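Local coordinates for iron uptake protein A2 (Synechocystis sp., PDB 2VOZ), which binds ferric iron in the periplasm and probably delivers it to an ABC transporter that imports the metal, at residues Gln32-Tyr44 / Asn271-Glu283. Residues are numbered along the deposited sequence; the frame is centred on the assembly and turned at random.
Sequences QSRTINLYSSRHY and NAPNRDAAIAFLE
I36 meets F281 by a CH-pi contact: its CD1 lies 3.8 Å from the centroid of the F281 ring and 19° off the ring normal, hence over the face. The turn of I36 that sets CG1 between backbone N and carbonyl carbon (chi1 58°) directs that branch toward the ring, with an extended chi2 carrying CD1 over its face, and leaves CG2 to pack against the helix, 3.6 Å from CB of A277. L38 adds a looser apolar touch, its CD2 standing 4.1 Å from CZ of F281.

The alanines A277 and A280 face the strand segment, consistent with the 7.6 Å closest approach of the axes of strand 35-40 and helix 275-283. CB of A277 packs 3.5 Å from O of T35, and on the next turn CB of A280 sits over one face of the R34 guanidinium, 3.5 Å from NH1. The R34 chain bends at chi3 to fold along the helix; its NH2 remains 6.2 Å from OD2 of D276, too far for a salt bridge, so this end of the contact rests on packing.

No hydrogen bond joins the two segments directly. N274, at the N-cap position but making no capping bond with its side chain, lays its amide against the strand, CG 3.4 Å from O of T35, while ND2 donates a hydrogen bond to OD2 of D81, which also accepts one from the backbone N of N37. A leucine in place of N274 would probably cost D81 this amide donor and so break the indirect polar link between helix start and strand.

Beyond the strand, the chain leads toward H43 and Y44 of the iron-binding site, away from this packing. Strand 35-40 runs parallel between strands 56-61 and 82-86 in a lobe of this periplasmic-binding-protein fold, and the helix beginning at R275 crosses it at -74°, with A278 also touching I82 of strand 82-86.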
# COMPACT_ATOMS: atom_id res chain seq x y z
N GLN B 32 25.78 -14.34 -7.32
CA GLN B 32 24.34 -14.09 -7.00
C GLN B 32 24.04 -14.35 -5.51
O GLN B 32 24.88 -14.87 -4.75
CB GLN B 32 23.42 -14.93 -7.91
CG GLN B 32 23.33 -14.43 -9.36
CD GLN B 32 22.42 -13.20 -9.52
OE1 GLN B 32 22.84 -12.16 -10.04
NE2 GLN B 32 21.17 -13.32 -9.04
N SER B 33 22.84 -13.98 -5.10
CA SER B 33 22.46 -13.99 -3.70
C SER B 33 22.11 -15.38 -3.24
O SER B 33 21.79 -16.24 -4.07
CB SER B 33 21.22 -13.11 -3.52
OG SER B 33 21.41 -11.83 -4.08
N ARG B 34 22.15 -15.58 -1.92
CA ARG B 34 21.49 -16.71 -1.26
C ARG B 34 20.03 -16.58 -1.59
O ARG B 34 19.49 -15.47 -1.70
CB ARG B 34 21.63 -16.63 0.26
CG ARG B 34 23.07 -16.49 0.71
CD ARG B 34 23.30 -17.08 2.08
NE ARG B 34 23.43 -18.54 1.99
CZ ARG B 34 24.13 -19.30 2.83
NH1 ARG B 34 24.82 -18.76 3.84
NH2 ARG B 34 24.14 -20.61 2.63
N THR B 35 19.38 -17.71 -1.75
CA THR B 35 17.99 -17.69 -2.10
C THR B 35 17.22 -18.73 -1.30
O THR B 35 17.73 -19.83 -1.02
CB THR B 35 17.77 -17.87 -3.62
OG1 THR B 35 16.38 -17.73 -3.94
CG2 THR B 35 18.28 -19.21 -4.12
N ILE B 36 16.02 -18.33 -0.90
CA ILE B 36 15.09 -19.29 -0.28
C ILE B 36 13.66 -18.97 -0.70
O ILE B 36 13.35 -17.84 -1.11
CB ILE B 36 15.13 -19.24 1.26
CG1 ILE B 36 14.81 -17.83 1.76
CG2 ILE B 36 16.48 -19.76 1.80
CD1 ILE B 36 14.31 -17.84 3.21
N ASN B 37 12.79 -19.96 -0.55
CA ASN B 37 11.36 -19.77 -0.74
C ASN B 37 10.74 -19.77 0.65
O ASN B 37 10.68 -20.81 1.32
CB ASN B 37 10.79 -20.92 -1.58
CG ASN B 37 11.48 -21.02 -2.93
OD1 ASN B 37 11.67 -20.00 -3.60
ND2 ASN B 37 11.93 -22.21 -3.29
N LEU B 38 10.32 -18.58 1.06
CA LEU B 38 9.74 -18.38 2.37
C LEU B 38 8.23 -18.35 2.27
O LEU B 38 7.68 -17.48 1.60
CB LEU B 38 10.26 -17.06 2.96
CG LEU B 38 9.65 -16.64 4.31
CD1 LEU B 38 9.95 -17.70 5.37
CD2 LEU B 38 10.24 -15.28 4.72
N TYR B 39 7.56 -19.29 2.93
CA TYR B 39 6.11 -19.29 3.03
C TYR B 39 5.84 -18.68 4.39
O TYR B 39 6.28 -19.23 5.40
CB TYR B 39 5.57 -20.72 3.03
CG TYR B 39 5.59 -21.45 1.68
CD1 TYR B 39 6.62 -21.28 0.78
CD2 TYR B 39 4.59 -22.37 1.36
CE1 TYR B 39 6.66 -21.99 -0.45
CE2 TYR B 39 4.61 -23.10 0.15
CZ TYR B 39 5.64 -22.88 -0.74
OH TYR B 39 5.71 -23.60 -1.91
N SER B 40 5.16 -17.55 4.44
CA SER B 40 4.92 -16.88 5.72
C SER B 40 3.50 -16.36 5.87
O SER B 40 2.95 -15.76 4.95
CB SER B 40 5.91 -15.72 5.92
OG SER B 40 5.69 -15.16 7.21
N SER B 41 2.91 -16.57 7.05
CA SER B 41 1.61 -15.97 7.33
C SER B 41 1.77 -14.62 8.03
O SER B 41 0.76 -14.00 8.42
CB SER B 41 0.74 -16.89 8.18
OG SER B 41 1.34 -17.13 9.44
N ARG B 42 3.02 -14.22 8.20
CA ARG B 42 3.34 -12.93 8.80
C ARG B 42 4.02 -12.01 7.79
O ARG B 42 5.04 -12.36 7.18
CB ARG B 42 4.30 -13.13 9.98
CG ARG B 42 4.90 -11.81 10.48
CD ARG B 42 6.41 -11.87 10.59
NE ARG B 42 7.00 -10.53 10.59
CZ ARG B 42 7.24 -9.82 11.69
NH1 ARG B 42 6.91 -10.31 12.89
NH2 ARG B 42 7.81 -8.62 11.59
N HIS B 43 3.50 -10.81 7.64
CA HIS B 43 4.29 -9.84 6.90
C HIS B 43 3.94 -8.45 7.31
O HIS B 43 2.79 -8.08 7.36
CB HIS B 43 4.06 -9.95 5.40
CG HIS B 43 4.94 -9.04 4.60
ND1 HIS B 43 4.56 -7.77 4.23
CD2 HIS B 43 6.19 -9.21 4.11
CE1 HIS B 43 5.53 -7.20 3.53
NE2 HIS B 43 6.53 -8.06 3.44
N TYR B 44 4.96 -7.71 7.64
CA TYR B 44 4.80 -6.32 7.85
C TYR B 44 5.68 -5.70 6.78
O TYR B 44 6.84 -6.13 6.60
CB TYR B 44 5.14 -6.02 9.29
CG TYR B 44 4.10 -6.72 10.17
CD1 TYR B 44 2.88 -6.11 10.46
CD2 TYR B 44 4.30 -8.02 10.62
CE1 TYR B 44 1.90 -6.76 11.24
CE2 TYR B 44 3.34 -8.67 11.38
CZ TYR B 44 2.16 -8.03 11.69
OH TYR B 44 1.22 -8.70 12.45
N ASN B 271 11.35 -31.04 2.57
CA ASN B 271 12.22 -31.35 1.42
C ASN B 271 12.81 -30.08 0.83
O ASN B 271 12.92 -29.93 -0.39
CB ASN B 271 11.50 -32.28 0.42
CG ASN B 271 11.46 -33.77 0.90
OD1 ASN B 271 12.38 -34.27 1.57
ND2 ASN B 271 10.40 -34.45 0.55
N ALA B 272 13.17 -29.15 1.73
CA ALA B 272 13.65 -27.84 1.29
C ALA B 272 14.72 -27.96 0.20
O ALA B 272 15.74 -28.63 0.39
CB ALA B 272 14.21 -27.04 2.46
N PRO B 273 14.50 -27.31 -0.94
CA PRO B 273 15.53 -27.34 -2.00
C PRO B 273 16.81 -26.60 -1.62
O PRO B 273 17.91 -26.98 -2.07
CB PRO B 273 14.84 -26.64 -3.18
CG PRO B 273 13.77 -25.85 -2.61
CD PRO B 273 13.28 -26.63 -1.39
N ASN B 274 16.68 -25.55 -0.80
CA ASN B 274 17.81 -24.70 -0.44
C ASN B 274 18.10 -24.84 1.06
O ASN B 274 18.00 -23.87 1.81
CB ASN B 274 17.49 -23.22 -0.75
CG ASN B 274 17.10 -22.96 -2.20
OD1 ASN B 274 17.96 -22.88 -3.08
ND2 ASN B 274 15.79 -22.76 -2.45
N ARG B 275 18.43 -26.05 1.50
CA ARG B 275 18.48 -26.36 2.91
C ARG B 275 19.49 -25.53 3.68
O ARG B 275 19.18 -25.00 4.76
CB ARG B 275 18.75 -27.84 3.15
CG ARG B 275 18.65 -28.25 4.61
CD ARG B 275 19.01 -29.71 4.73
NE ARG B 275 18.73 -30.20 6.07
CZ ARG B 275 19.61 -30.20 7.07
NH1 ARG B 275 19.26 -30.65 8.27
NH2 ARG B 275 20.84 -29.75 6.86
N ASP B 276 20.72 -25.45 3.15
CA ASP B 276 21.74 -24.66 3.82
C ASP B 276 21.37 -23.18 3.92
O ASP B 276 21.59 -22.55 4.97
CB ASP B 276 23.08 -24.86 3.13
CG ASP B 276 23.63 -26.24 3.34
OD1 ASP B 276 23.54 -26.79 4.47
OD2 ASP B 276 24.14 -26.81 2.35
N ALA B 277 20.81 -22.63 2.85
CA ALA B 277 20.37 -21.23 2.86
C ALA B 277 19.23 -21.05 3.86
O ALA B 277 19.13 -20.01 4.53
CB ALA B 277 19.96 -20.77 1.47
N ALA B 278 18.37 -22.07 3.96
CA ALA B 278 17.22 -22.00 4.89
C ALA B 278 17.70 -21.93 6.34
O ALA B 278 17.26 -21.10 7.14
CB ALA B 278 16.28 -23.24 4.68
N ILE B 279 18.69 -22.76 6.66
CA ILE B 279 19.27 -22.73 7.99
C ILE B 279 19.95 -21.39 8.22
O ILE B 279 19.78 -20.78 9.28
CB ILE B 279 20.22 -23.93 8.22
CG1 ILE B 279 19.40 -25.24 8.17
CG2 ILE B 279 21.10 -23.74 9.50
CD1 ILE B 279 20.28 -26.45 8.11
N ALA B 280 20.67 -20.91 7.21
CA ALA B 280 21.34 -19.61 7.29
C ALA B 280 20.33 -18.47 7.55
O ALA B 280 20.61 -17.53 8.29
CB ALA B 280 22.14 -19.34 6.01
N PHE B 281 19.17 -18.60 6.92
CA PHE B 281 18.12 -17.63 7.09
C PHE B 281 17.63 -17.66 8.54
O PHE B 281 17.49 -16.60 9.14
CB PHE B 281 16.96 -17.88 6.13
CG PHE B 281 15.86 -16.89 6.30
CD1 PHE B 281 16.02 -15.58 5.82
CD2 PHE B 281 14.69 -17.24 6.96
CE1 PHE B 281 15.01 -14.65 5.96
CE2 PHE B 281 13.66 -16.28 7.10
CZ PHE B 281 13.84 -15.00 6.62
N LEU B 282 17.36 -18.85 9.10
CA LEU B 282 16.93 -18.93 10.52
C LEU B 282 17.97 -18.31 11.43
O LEU B 282 17.64 -17.54 12.33
CB LEU B 282 16.66 -20.38 10.97
CG LEU B 282 15.49 -21.10 10.26
CD1 LEU B 282 15.45 -22.48 10.85
CD2 LEU B 282 14.17 -20.32 10.45
N GLU B 283 19.24 -18.57 11.15
CA GLU B 283 20.33 -17.94 11.94
C GLU B 283 20.31 -16.43 11.84
O GLU B 283 20.52 -15.71 12.85
CB GLU B 283 21.72 -18.50 11.54
CG GLU B 283 21.80 -19.98 11.92
CD GLU B 283 23.04 -20.72 11.40
OE1 GLU B 283 23.79 -20.19 10.54
OE2 GLU B 283 23.23 -21.87 11.87